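Local coordinates for protein histone-lysine N-methyltransferase, H3 lysine-9 specific SUVH6 (Arabidopsis thaliana, PDB 6A5K) that transfers methyl groups from S-adenosylmethionine to histone H3 and probably binds methylated DNA through its SRA domain, at residues L353-F358 against V367-S372; A105-S110 against L161-E166; R15-V20 against T50-N55. The protein carries 1 engineered substitution. One frame throughout, in Å; residues are numbered along the deposited sequence.

How the contacts relate
From the N terminus, contact 3 comes first: 29 residues separate 15-20 on helix 5-29 from 50-55 on helix 44-54, and the contact pairs the two N-terminal helices. Contact 2 closes a longer loop of 50 residues within the SRA domain, where helix 156-167 comes back across strand 105-113. Contact 1 is the shortest, with eight residues between its segments, a hairpin of the sheet beside the cofactor pocket. The three follow one another in series, with no nesting or crossing. None touches another: the centres of contacts 1 and 2 lie about 39 Å apart, those of 1 and 3 about 30 Å. Contact 3 belongs to the helical region that reaches both the SRA and SET parts.

Contact 1 (L353-F358 against V367-S372); sequences LPLEIF and VRCLKS
The beta hairpin of strands 355-359 and 365-369 is zipped up at Glu-356 and Arg-368, an antiparallel hydrogen-bonded pair. Glu-356 N reaches Arg-368 O at 2.9 Å, and the reciprocal bond runs from Arg-368 N to Glu-356 O. Just beyond the strands, Leu-370 N makes one more backbone bond, to Pro-354 O at 2.9 Å.

Their side chains meet too. Arg-368 NE donates to the anti lone pair of Glu-356 OE2 at 2.7 Å, close to the guanidinium plane, while NH2 of Arg-368 adds a weak bond to that oxygen at 3.1 Å. Arg-239 makes a further salt bridge to OE2. Phe-358 supplies the floor: its ring lies flat against the guanidinium of Arg-368, planes 3° apart and centres 4.2 Å apart. Arg-368 CG lies between backbone N and carbonyl carbon (chi1 64°), bringing the chain over Phe-358. The overlap is offset, with NH1 over the ring near its rim, whereas Arg-368 CD sits over the face, 3.9 Å from the centroid. Carboxylate at the edge and ring on one face together fix the guanidinium's rotation. A leucine in place of Arg-368 would probably leave Glu-356 with one cationic partner fewer and strip the Phe-358 ring of its stacked cover.

On the other face, Leu-355, Ile-357, Val-367 and Cys-369 gather; Leu-355 CD2 packs on Cys-369 CB at 4.1 Å. Val-367 also touches Leu-492 of the next strand, and its side chain is about 7 Å from bound S-adenosylmethionine. This is a classic antiparallel hairpin, built into a mixed six-stranded sheet beside the cofactor pocket.

Contact 2 (A105-S110 against L161-E166); sequences AKVATS and LATSIE
Ser-164, on helix 156-167, supplies the one direct hydrogen bond between 105-110 and 161-166: Ala-108 N donates to its OG at 3.1 Å, with a bent angle of 135°. The hydroxyl lies beside its own backbone N (chi1 -73°), where OG also makes a weak bond to Ala-160 O in the preceding turn.

Water extends the polar link at two points. One molecule accepts from Lys-106 N at 3.0 Å and donates to Thr-163 OG1, whose stronger tie is to Leu-159 O of its own helix. A second water sits 2.6 Å from both Ala-108 O and Ser-164 OG.

The setting is the SRA domain, where the axes of 161-166 and 105-110 lie at 101° and the helix rests against the curved sheet; Val-198 of strand 190-205 touches Leu-161 and Ser-164 as well. Just after Ala-108, Thr-109 and Ser-110 both face Asp-98 in a classic beta bulge.

Apolar contacts fill in around these bonds. Thr-163 turns its methyl to the strand, CG2 lying 3.8 Å from Ala-105 CB and, crossing at about a right angle, 3.9 Å from Val-107 CG1. Leu-161 CD1 closes on Ala-108 CB at 3.6 Å.

Contact 3 (R15-V20 against T50-N55); sequences RLFHGV and TILKRN
Leu-52 pushes both of its methyls into the side of helix 5-29, CD2 against Phe-17 and CD1 chiefly against Val-20. CD2 comes to 3.9 Å from Phe-17 CB and lies at the edge of that ring, near its plane. CD1 meets CG2 of Val-20 at 4.1 Å, the two side chains sliding past each other in opposite directions. In this pose the chi1 of Leu-52 is -95°, away from a staggered position, which probably costs a little torsional strain. Leu-16 completes its surroundings on this helix, with CD2 4.4 Å from Leu-52 CG.

Val-20 splits its two branches between neighbours. While CG2 goes to Leu-52, CG1 turns to Ile-51 and touches CD1, the end of that side chain, at 4.0 Å.

Helices 5-29 and 44-54 thus pair as a two-helix bundle, their segment axes 10.5 Å apart at closest and at 132°. Leu-420 of helix 412-420 touches Leu-16 and Val-20 from the SET side, and Phe-17 reaches Ile-86 of helix 81-87 on the SRA side.

Phe-17 holds CG opposite its backbone N (chi1 171°), which swings the ring toward helix 44-54, where it rests on Asp-45, Ala-48 and Ser-49. Next to it the imidazole of His-18 has Phe-17 CD2 over one face, toward the rim, and its NE2 makes a weak bond to Glu-83.

At the end of helix 44-54, Asn-55 leaves helical geometry and folds its amide back: ND2 donates to Ile-51 O at 2.7 Å. That carbonyl oxygen also accepts from Asn-55 N at 3.2 Å, the two donors arriving from opposite faces of its plane.

Contact 1 (L353-F358 against V367-S372)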
ATOM      1  N   LEU A 353       0.519   6.452 -10.851  1.00 24.47           N
ATOM      2  CA  LEU A 353       1.764   5.922 -10.295  1.00 19.20           C
ATOM      3  C   LEU A 353       2.733   5.451 -11.376  1.00 21.37           C
ATOM      4  O   LEU A 353       2.311   5.002 -12.440  1.00 23.40           O
ATOM      5  CB  LEU A 353       1.457   4.764  -9.345  1.00 17.40           C
ATOM      6  CG  LEU A 353       0.614   5.114  -8.125  1.00 16.13           C
ATOM      7  CD1 LEU A 353       0.102   3.833  -7.443  1.00 17.26           C
ATOM      8  CD2 LEU A 353       1.445   5.948  -7.176  1.00 19.30           C
ATOM      9  N   PRO A 354       4.046   5.545 -11.100  1.00 22.31           N
ATOM     10  CA  PRO A 354       5.056   5.044 -12.041  1.00 22.87           C
ATOM     11  C   PRO A 354       5.205   3.522 -11.962  1.00 22.80           C
ATOM     12  O   PRO A 354       5.937   3.007 -11.115  1.00 22.92           O
ATOM     13  CB  PRO A 354       6.335   5.754 -11.590  1.00 25.11           C
ATOM     14  CG  PRO A 354       6.135   5.991 -10.132  1.00 24.34           C
ATOM     15  CD  PRO A 354       4.652   6.206  -9.931  1.00 21.89           C
ATOM     16  N   LEU A 355       4.506   2.811 -12.840  1.00 19.80           N
ATOM     17  CA  LEU A 355       4.552   1.352 -12.844  1.00 19.29           C
ATOM     18  C   LEU A 355       5.607   0.819 -13.804  1.00 19.23           C
ATOM     19  O   LEU A 355       5.986   1.485 -14.774  1.00 18.94           O
ATOM     20  CB  LEU A 355       3.186   0.770 -13.215  1.00 18.56           C
ATOM     21  CG  LEU A 355       1.994   1.234 -12.379  1.00 17.70           C
ATOM     22  CD1 LEU A 355       0.716   0.573 -12.866  1.00 20.08           C
ATOM     23  CD2 LEU A 355       2.227   0.940 -10.898  1.00 16.88           C
ATOM     24  N   GLU A 356       6.081  -0.388 -13.516  1.00 15.75           N
ATOM     25  CA  GLU A 356       6.934  -1.120 -14.444  1.00 22.87           C
ATOM     26  C   GLU A 356       6.681  -2.617 -14.291  1.00 21.07           C
ATOM     27  O   GLU A 356       6.234  -3.069 -13.230  1.00 20.76           O
ATOM     28  CB  GLU A 356       8.413  -0.786 -14.211  1.00 27.54           C
ATOM     29  CG  GLU A 356       9.072  -1.533 -13.068  1.00 30.39           C
ATOM     30  CD  GLU A 356      10.541  -1.159 -12.895  1.00 35.46           C
ATOM     31  OE1 GLU A 356      11.023  -0.258 -13.619  1.00 34.41           O
ATOM     32  OE2 GLU A 356      11.217  -1.769 -12.039  1.00 29.03           O
ATOM     33  N   ILE A 357       6.919  -3.381 -15.357  1.00 20.17           N
ATOM     34  CA  ILE A 357       6.888  -4.830 -15.230  1.00 15.39           C
ATOM     35  C   ILE A 357       8.311  -5.356 -15.112  1.00 18.80           C
ATOM     36  O   ILE A 357       9.271  -4.732 -15.587  1.00 18.86           O
ATOM     37  CB  ILE A 357       6.158  -5.530 -16.403  1.00 16.68           C
ATOM     38  CG1 ILE A 357       6.934  -5.391 -17.720  1.00 18.09           C
ATOM     39  CG2 ILE A 357       4.730  -5.003 -16.536  1.00 15.07           C
ATOM     40  CD1 ILE A 357       6.382  -6.272 -18.834  1.00 19.28           C
ATOM     41  N   PHE A 358       8.449  -6.499 -14.452  1.00 15.70           N
ATOM     42  CA  PHE A 358       9.771  -7.034 -14.185  1.00 17.04           C
ATOM     43  C   PHE A 358       9.734  -8.551 -14.123  1.00 21.72           C
ATOM     44  O   PHE A 358       8.687  -9.145 -13.875  1.00 15.47           O
ATOM     45  CB  PHE A 358      10.330  -6.464 -12.875  1.00 16.57           C
ATOM     46  CG  PHE A 358       9.663  -7.012 -11.642  1.00 16.11           C
ATOM     47  CD1 PHE A 358       8.419  -6.544 -11.241  1.00 16.21           C
ATOM     48  CD2 PHE A 358      10.281  -8.000 -10.886  1.00 18.53           C
ATOM     49  CE1 PHE A 358       7.801  -7.055 -10.102  1.00 15.15           C
ATOM     50  CE2 PHE A 358       9.674  -8.512  -9.756  1.00 17.89           C
ATOM     51  CZ  PHE A 358       8.425  -8.041  -9.366  1.00 12.10           C
ATOM     52  N   VAL A 367       4.376  -7.036 -11.679  1.00 13.61           N
ATOM     53  CA  VAL A 367       4.248  -5.578 -11.693  1.00 11.88           C
ATOM     54  C   VAL A 367       4.756  -4.971 -10.394  1.00 12.22           C
ATOM     55  O   VAL A 367       4.469  -5.488  -9.319  1.00 13.06           O
ATOM     56  CB  VAL A 367       2.771  -5.134 -11.905  1.00 17.37           C
ATOM     57  CG1 VAL A 367       2.653  -3.613 -11.860  1.00 14.10           C
ATOM     58  CG2 VAL A 367       2.218  -5.674 -13.224  1.00 15.20           C
ATOM     59  N   ARG A 368       5.527  -3.890 -10.492  1.00 14.33           N
ATOM     60  CA  ARG A 368       5.894  -3.128  -9.299  1.00 15.14           C
ATOM     61  C   ARG A 368       5.869  -1.631  -9.596  1.00 14.49           C
ATOM     62  O   ARG A 368       5.717  -1.216 -10.751  1.00 18.14           O
ATOM     63  CB  ARG A 368       7.280  -3.544  -8.775  1.00 11.31           C
ATOM     64  CG  ARG A 368       8.426  -3.245  -9.752  1.00 12.74           C
ATOM     65  CD  ARG A 368       9.746  -3.874  -9.282  1.00 14.35           C
ATOM     66  NE  ARG A 368      10.805  -3.725 -10.282  1.00 14.92           N
ATOM     67  CZ  ARG A 368      11.901  -4.472 -10.314  1.00 19.75           C
ATOM     68  NH1 ARG A 368      12.083  -5.421  -9.401  1.00 18.38           N
ATOM     69  NH2 ARG A 368      12.814  -4.274 -11.258  1.00 23.35           N
ATOM     70  N   CYS A 369       6.022  -0.829  -8.547  1.00 14.88           N
ATOM     71  CA  CYS A 369       6.007   0.626  -8.672  1.00 14.72           C
ATOM     72  C   CYS A 369       7.354   1.221  -8.264  1.00 14.99           C
ATOM     73  O   CYS A 369       7.981   0.745  -7.320  1.00 14.65           O
ATOM     74  CB  CYS A 369       4.885   1.215  -7.817  1.00 15.18           C
ATOM     75  SG  CYS A 369       4.707   3.005  -7.938  1.00 18.66           S
ATOM     76  N   LEU A 370       7.798   2.253  -8.978  1.00 16.06           N
ATOM     77  CA  LEU A 370       9.099   2.863  -8.696  1.00 20.50           C
ATOM     78  C   LEU A 370       9.096   3.684  -7.410  1.00 19.35           C
ATOM     79  O   LEU A 370      10.153   4.001  -6.874  1.00 20.07           O
ATOM     80  CB  LEU A 370       9.552   3.742  -9.864  1.00 27.34           C
ATOM     81  CG  LEU A 370       9.998   3.030 -11.143  1.00 37.32           C
ATOM     82  CD1 LEU A 370      10.480   4.040 -12.180  1.00 43.48           C
ATOM     83  CD2 LEU A 370      11.090   2.019 -10.837  1.00 38.92           C
ATOM     84  N   LYS A 371       7.919   4.035  -6.909  1.00 16.13           N
ATOM     85  CA  LYS A 371       7.863   4.687  -5.602  1.00 20.31           C
ATOM     86  C   LYS A 371       6.894   3.992  -4.656  1.00 17.21           C
ATOM     87  O   LYS A 371       6.183   3.064  -5.045  1.00 14.23           O
ATOM     88  CB  LYS A 371       7.494   6.163  -5.752  1.00 29.43           C
ATOM     89  CG  LYS A 371       6.056   6.420  -6.129  1.00 34.91           C
ATOM     90  CD  LYS A 371       5.849   7.869  -6.554  1.00 44.07           C
ATOM     91  CE  LYS A 371       7.043   8.397  -7.341  1.00 53.90           C
ATOM     92  NZ  LYS A 371       6.865   9.819  -7.757  1.00 59.76           N
ATOM     93  N   SER A 372       6.883   4.437  -3.406  1.00 14.92           N
ATOM     94  CA  SER A 372       5.986   3.860  -2.421  1.00 16.11           C
ATOM     95  C   SER A 372       4.542   4.212  -2.756  1.00 19.54           C
ATOM     96  O   SER A 372       4.269   5.228  -3.395  1.00 18.92           O
ATOM     97  CB  SER A 372       6.354   4.329  -1.006  1.00 19.51           C
ATOM     98  OG  SER A 372       6.205   5.727  -0.866  1.00 20.23           O
TER

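Contact 2 (A105-S110 against L161-E166)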
ATOM      1  N   ALA A 105      22.352  -2.490  33.177  1.00 35.42           N
ATOM      2  CA  ALA A 105      22.328  -1.287  32.371  1.00 38.40           C
ATOM      3  C   ALA A 105      21.036  -1.147  31.576  1.00 31.87           C
ATOM      4  O   ALA A 105      20.071  -1.893  31.774  1.00 29.31           O
ATOM      5  CB  ALA A 105      23.523  -1.274  31.432  1.00 49.72           C
ATOM      6  N   LYS A 106      21.029  -0.164  30.688  1.00 28.12           N
ATOM      7  CA  LYS A 106      19.972  -0.027  29.702  1.00 29.57           C
ATOM      8  C   LYS A 106      20.629   0.159  28.351  1.00 24.75           C
ATOM      9  O   LYS A 106      21.650   0.838  28.246  1.00 24.74           O
ATOM     10  CB  LYS A 106      19.050   1.149  30.033  1.00 34.08           C
ATOM     11  CG  LYS A 106      18.224   0.945  31.294  1.00 38.75           C
ATOM     12  CD  LYS A 106      17.674   2.259  31.820  1.00 45.46           C
ATOM     13  CE  LYS A 106      16.801   2.037  33.054  1.00 50.07           C
ATOM     14  NZ  LYS A 106      16.402   3.319  33.703  1.00 49.60           N
ATOM     15  N   VAL A 107      20.067  -0.471  27.325  1.00 23.15           N
ATOM     16  CA  VAL A 107      20.573  -0.311  25.974  1.00 23.39           C
ATOM     17  C   VAL A 107      19.430   0.129  25.085  1.00 22.20           C
ATOM     18  O   VAL A 107      18.269  -0.169  25.370  1.00 20.72           O
ATOM     19  CB  VAL A 107      21.194  -1.608  25.416  1.00 22.01           C
ATOM     20  CG1 VAL A 107      22.401  -2.028  26.252  1.00 23.34           C
ATOM     21  CG2 VAL A 107      20.149  -2.725  25.339  1.00 21.88           C
ATOM     22  N   ALA A 108      19.755   0.849  24.017  1.00 19.90           N
ATOM     23  CA  ALA A 108      18.733   1.273  23.070  1.00 18.83           C
ATOM     24  C   ALA A 108      18.129   0.074  22.356  1.00 19.95           C
ATOM     25  O   ALA A 108      18.830  -0.885  22.030  1.00 20.33           O
ATOM     26  CB  ALA A 108      19.307   2.243  22.060  1.00 19.71           C
ATOM     27  N   THR A 109      16.828   0.138  22.102  1.00 17.70           N
ATOM     28  CA  THR A 109      16.167  -0.886  21.312  1.00 17.11           C
ATOM     29  C   THR A 109      15.876  -0.352  19.918  1.00 16.08           C
ATOM     30  O   THR A 109      15.924  -1.094  18.933  1.00 17.23           O
ATOM     31  CB  THR A 109      14.858  -1.338  21.956  1.00 23.98           C
ATOM     32  OG1 THR A 109      14.058  -0.182  22.240  1.00 21.44           O
ATOM     33  CG2 THR A 109      15.137  -2.106  23.254  1.00 23.54           C
ATOM     34  N   SER A 110      15.561   0.937  19.832  1.00 15.87           N
ATOM     35  CA  SER A 110      15.205   1.484  18.521  1.00 15.06           C
ATOM     36  C   SER A 110      15.367   2.989  18.471  1.00 15.17           C
ATOM     37  O   SER A 110      15.244   3.655  19.487  1.00 15.76           O
ATOM     38  CB  SER A 110      13.766   1.108  18.155  1.00 21.36           C
ATOM     39  OG  SER A 110      12.860   1.667  19.087  1.00 22.06           O
ATOM     40  N   LEU A 161      21.888   4.580  24.362  1.00 16.65           N
ATOM     41  CA  LEU A 161      22.519   4.441  23.056  1.00 21.84           C
ATOM     42  C   LEU A 161      24.032   4.319  23.228  1.00 22.41           C
ATOM     43  O   LEU A 161      24.683   3.533  22.536  1.00 20.10           O
ATOM     44  CB  LEU A 161      22.155   5.628  22.160  1.00 26.88           C
ATOM     45  CG  LEU A 161      22.233   5.501  20.636  1.00 26.25           C
ATOM     46  CD1 LEU A 161      21.593   4.210  20.122  1.00 19.07           C
ATOM     47  CD2 LEU A 161      21.586   6.724  19.984  1.00 22.99           C
ATOM     48  N   ALA A 162      24.584   5.087  24.167  1.00 20.22           N
ATOM     49  CA  ALA A 162      26.007   4.992  24.482  1.00 22.40           C
ATOM     50  C   ALA A 162      26.364   3.603  25.018  1.00 25.74           C
ATOM     51  O   ALA A 162      27.401   3.041  24.673  1.00 23.81           O
ATOM     52  CB  ALA A 162      26.400   6.066  25.481  1.00 26.02           C
ATOM     53  N   THR A 163      25.492   3.048  25.854  1.00 22.95           N
ATOM     54  CA  THR A 163      25.712   1.723  26.427  1.00 21.66           C
ATOM     55  C   THR A 163      25.630   0.629  25.364  1.00 20.17           C
ATOM     56  O   THR A 163      26.309  -0.404  25.457  1.00 21.91           O
ATOM     57  CB  THR A 163      24.695   1.445  27.552  1.00 28.19           C
ATOM     58  OG1 THR A 163      24.773   2.493  28.526  1.00 27.07           O
ATOM     59  CG2 THR A 163      24.963   0.099  28.231  1.00 26.29           C
ATOM     60  N   SER A 164      24.806   0.861  24.343  1.00 19.47           N
ATOM     61  CA  SER A 164      24.724  -0.069  23.215  1.00 23.09           C
ATOM     62  C   SER A 164      26.094  -0.327  22.591  1.00 21.59           C
ATOM     63  O   SER A 164      26.370  -1.427  22.118  1.00 23.60           O
ATOM     64  CB  SER A 164      23.757   0.454  22.143  1.00 21.49           C
ATOM     65  OG  SER A 164      22.407   0.331  22.558  1.00 18.78           O
ATOM     66  N   ILE A 165      26.944   0.698  22.587  1.00 18.35           N
ATOM     67  CA  ILE A 165      28.311   0.569  22.088  1.00 21.35           C
ATOM     68  C   ILE A 165      29.093  -0.489  22.861  1.00 23.45           C
ATOM     69  O   ILE A 165      29.734  -1.366  22.271  1.00 22.73           O
ATOM     70  CB  ILE A 165      29.069   1.907  22.175  1.00 23.13           C
ATOM     71  CG1 ILE A 165      28.354   2.976  21.349  1.00 22.17           C
ATOM     72  CG2 ILE A 165      30.511   1.747  21.703  1.00 24.65           C
ATOM     73  CD1 ILE A 165      28.937   4.367  21.508  1.00 24.96           C
ATOM     74  N   GLU A 166      29.031  -0.405  24.185  1.00 23.05           N
ATOM     75  CA  GLU A 166      29.768  -1.342  25.032  1.00 31.95           C
ATOM     76  C   GLU A 166      29.204  -2.751  24.946  1.00 31.46           C
ATOM     77  O   GLU A 166      29.964  -3.718  24.928  1.00 33.58           O
ATOM     78  CB  GLU A 166      29.769  -0.894  26.495  1.00 38.36           C
ATOM     79  CG  GLU A 166      29.943   0.593  26.707  1.00 50.17           C
ATOM     80  CD  GLU A 166      29.559   1.023  28.114  1.00 59.13           C
ATOM     81  OE1 GLU A 166      29.409   0.139  28.989  1.00 61.64           O
ATOM     82  OE2 GLU A 166      29.423   2.242  28.349  1.00 61.04           O
TER
HETATM   83  O   HOH W   1      23.224   1.863  31.165  1.00 34.12           O
HETATM   84  O   HOH W   2      21.229  -1.865  21.765  1.00 20.59           O

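Contact 3 (R15-V20 against T50-N55)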
ATOM      1  N   ARG A  15      -3.636  -2.496   8.706  1.00 10.31           N
ATOM      2  CA  ARG A  15      -4.765  -2.308   7.796  1.00 14.28           C
ATOM      3  C   ARG A  15      -6.003  -1.868   8.588  1.00 13.31           C
ATOM      4  O   ARG A  15      -6.717  -0.930   8.199  1.00 17.33           O
ATOM      5  CB  ARG A  15      -5.020  -3.608   7.014  1.00 18.39           C
ATOM      6  CG  ARG A  15      -5.852  -3.462   5.761  1.00 24.61           C
ATOM      7  CD  ARG A  15      -5.846  -4.764   4.952  1.00 20.77           C
ATOM      8  NE  ARG A  15      -4.508  -5.109   4.476  1.00 15.57           N
ATOM      9  CZ  ARG A  15      -4.028  -6.349   4.443  1.00 20.95           C
ATOM     10  NH1 ARG A  15      -4.770  -7.362   4.865  1.00 20.79           N
ATOM     11  NH2 ARG A  15      -2.805  -6.580   3.987  1.00 20.17           N
ATOM     12  N   LEU A  16      -6.239  -2.535   9.714  1.00 11.52           N
ATOM     13  CA  LEU A  16      -7.323  -2.178  10.621  1.00 15.01           C
ATOM     14  C   LEU A  16      -7.157  -0.742  11.129  1.00 15.98           C
ATOM     15  O   LEU A  16      -8.100   0.057  11.108  1.00 14.01           O
ATOM     16  CB  LEU A  16      -7.372  -3.156  11.796  1.00 18.49           C
ATOM     17  CG  LEU A  16      -8.531  -3.007  12.780  1.00 24.41           C
ATOM     18  CD1 LEU A  16      -9.856  -3.393  12.112  1.00 25.96           C
ATOM     19  CD2 LEU A  16      -8.276  -3.840  14.037  1.00 23.36           C
ATOM     20  N   PHE A  17      -5.944  -0.418  11.571  1.00 11.92           N
ATOM     21  CA  PHE A  17      -5.639   0.931  12.033  1.00 13.28           C
ATOM     22  C   PHE A  17      -5.977   1.998  10.983  1.00 14.16           C
ATOM     23  O   PHE A  17      -6.675   2.980  11.274  1.00 12.58           O
ATOM     24  CB  PHE A  17      -4.161   1.041  12.420  1.00 13.49           C
ATOM     25  CG  PHE A  17      -3.722   2.441  12.710  1.00 13.23           C
ATOM     26  CD1 PHE A  17      -4.068   3.056  13.903  1.00 15.81           C
ATOM     27  CD2 PHE A  17      -2.960   3.148  11.792  1.00 17.89           C
ATOM     28  CE1 PHE A  17      -3.662   4.347  14.180  1.00 19.90           C
ATOM     29  CE2 PHE A  17      -2.550   4.441  12.064  1.00 21.35           C
ATOM     30  CZ  PHE A  17      -2.906   5.041  13.260  1.00 20.92           C
ATOM     31  N   HIS A  18      -5.497   1.807   9.757  1.00 10.96           N
ATOM     32  CA  HIS A  18      -5.756   2.806   8.724  1.00 15.08           C
ATOM     33  C   HIS A  18      -7.228   2.852   8.325  1.00 13.75           C
ATOM     34  O   HIS A  18      -7.749   3.918   7.973  1.00 17.65           O
ATOM     35  CB  HIS A  18      -4.858   2.560   7.508  1.00 13.01           C
ATOM     36  CG  HIS A  18      -3.461   3.053   7.714  1.00 13.53           C
ATOM     37  ND1 HIS A  18      -3.127   4.388   7.612  1.00 14.15           N
ATOM     38  CD2 HIS A  18      -2.329   2.408   8.079  1.00 17.29           C
ATOM     39  CE1 HIS A  18      -1.842   4.539   7.883  1.00 16.83           C
ATOM     40  NE2 HIS A  18      -1.334   3.355   8.175  1.00 16.61           N
ATOM     41  N   GLY A  19      -7.896   1.707   8.407  1.00 12.69           N
ATOM     42  CA  GLY A  19      -9.326   1.648   8.161  1.00 18.03           C
ATOM     43  C   GLY A  19     -10.062   2.548   9.137  1.00 21.09           C
ATOM     44  O   GLY A  19     -10.909   3.357   8.745  1.00 18.98           O
ATOM     45  N   VAL A  20      -9.723   2.420  10.416  1.00 16.20           N
ATOM     46  CA  VAL A  20     -10.341   3.251  11.446  1.00 17.65           C
ATOM     47  C   VAL A  20     -10.010   4.740  11.264  1.00 20.24           C
ATOM     48  O   VAL A  20     -10.902   5.595  11.362  1.00 18.34           O
ATOM     49  CB  VAL A  20      -9.913   2.791  12.858  1.00 17.08           C
ATOM     50  CG1 VAL A  20     -10.433   3.761  13.921  1.00 19.70           C
ATOM     51  CG2 VAL A  20     -10.425   1.379  13.113  1.00 14.66           C
ATOM     52  N   THR A  50      -6.359   4.863  20.212  1.00 24.38           N
ATOM     53  CA  THR A  50      -7.116   4.627  21.437  1.00 26.76           C
ATOM     54  C   THR A  50      -8.114   3.491  21.243  1.00 25.23           C
ATOM     55  O   THR A  50      -8.240   2.605  22.103  1.00 21.70           O
ATOM     56  CB  THR A  50      -7.862   5.894  21.898  1.00 30.93           C
ATOM     57  OG1 THR A  50      -6.906   6.883  22.301  1.00 34.23           O
ATOM     58  CG2 THR A  50      -8.776   5.580  23.069  1.00 41.76           C
ATOM     59  N   ILE A  51      -8.805   3.507  20.103  1.00 20.40           N
ATOM     60  CA  ILE A  51      -9.794   2.469  19.807  1.00 23.68           C
ATOM     61  C   ILE A  51      -9.154   1.080  19.721  1.00 22.07           C
ATOM     62  O   ILE A  51      -9.654   0.117  20.309  1.00 20.60           O
ATOM     63  CB  ILE A  51     -10.558   2.788  18.503  1.00 21.51           C
ATOM     64  CG1 ILE A  51     -11.456   4.015  18.723  1.00 24.09           C
ATOM     65  CG2 ILE A  51     -11.402   1.602  18.065  1.00 19.53           C
ATOM     66  CD1 ILE A  51     -12.001   4.612  17.447  1.00 22.56           C
ATOM     67  N   LEU A  52      -8.031   0.979  19.019  1.00 20.95           N
ATOM     68  CA  LEU A  52      -7.335  -0.301  18.915  1.00 16.28           C
ATOM     69  C   LEU A  52      -6.797  -0.769  20.271  1.00 17.12           C
ATOM     70  O   LEU A  52      -6.820  -1.958  20.585  1.00 17.25           O
ATOM     71  CB  LEU A  52      -6.195  -0.208  17.893  1.00 15.05           C
ATOM     72  CG  LEU A  52      -6.517  -0.657  16.465  1.00 14.04           C
ATOM     73  CD1 LEU A  52      -7.442   0.306  15.730  1.00 16.87           C
ATOM     74  CD2 LEU A  52      -5.234  -0.875  15.677  1.00 14.88           C
ATOM     75  N   LYS A  53      -6.313   0.173  21.069  1.00 17.77           N
ATOM     76  CA  LYS A  53      -5.807  -0.140  22.402  1.00 23.81           C
ATOM     77  C   LYS A  53      -6.902  -0.732  23.298  1.00 22.54           C
ATOM     78  O   LYS A  53      -6.708  -1.780  23.925  1.00 20.44           O
ATOM     79  CB  LYS A  53      -5.217   1.114  23.054  1.00 26.15           C
ATOM     80  CG  LYS A  53      -4.869   0.953  24.522  1.00 32.59           C
ATOM     81  CD  LYS A  53      -3.750  -0.053  24.719  1.00 36.10           C
ATOM     82  CE  LYS A  53      -2.453   0.640  25.089  1.00 41.18           C
ATOM     83  NZ  LYS A  53      -1.339  -0.331  25.274  1.00 43.87           N
ATOM     84  N   ARG A  54      -8.053  -0.068  23.349  1.00 20.74           N
ATOM     85  CA  ARG A  54      -9.129  -0.507  24.238  1.00 25.63           C
ATOM     86  C   ARG A  54      -9.679  -1.879  23.831  1.00 22.71           C
ATOM     87  O   ARG A  54     -10.173  -2.630  24.669  1.00 23.90           O
ATOM     88  CB  ARG A  54     -10.257   0.530  24.260  1.00 29.99           C
ATOM     89  CG  ARG A  54      -9.831   1.914  24.740  1.00 41.84           C
ATOM     90  CD  ARG A  54      -9.990   2.101  26.259  1.00 50.54           C
ATOM     91  NE  ARG A  54      -9.191   1.172  27.056  1.00 53.08           N
ATOM     92  CZ  ARG A  54      -7.968   1.433  27.507  1.00 57.58           C
ATOM     93  NH1 ARG A  54      -7.388   2.597  27.235  1.00 58.72           N
ATOM     94  NH2 ARG A  54      -7.322   0.525  28.227  1.00 59.02           N
ATOM     95  N   ASN A  55      -9.574  -2.200  22.543  1.00 24.30           N
ATOM     96  CA  ASN A  55     -10.075  -3.461  22.007  1.00 21.48           C
ATOM     97  C   ASN A  55      -9.017  -4.562  21.930  1.00 23.55           C
ATOM     98  O   ASN A  55      -9.238  -5.596  21.304  1.00 21.47           O
ATOM     99  CB  ASN A  55     -10.674  -3.231  20.624  1.00 23.22           C
ATOM    100  CG  ASN A  55     -12.028  -2.542  20.682  1.00 28.56           C
ATOM    101  OD1 ASN A  55     -13.067  -3.200  20.733  1.00 29.27           O
ATOM    102  ND2 ASN A  55     -12.021  -1.212  20.683  1.00 30.69           N
TER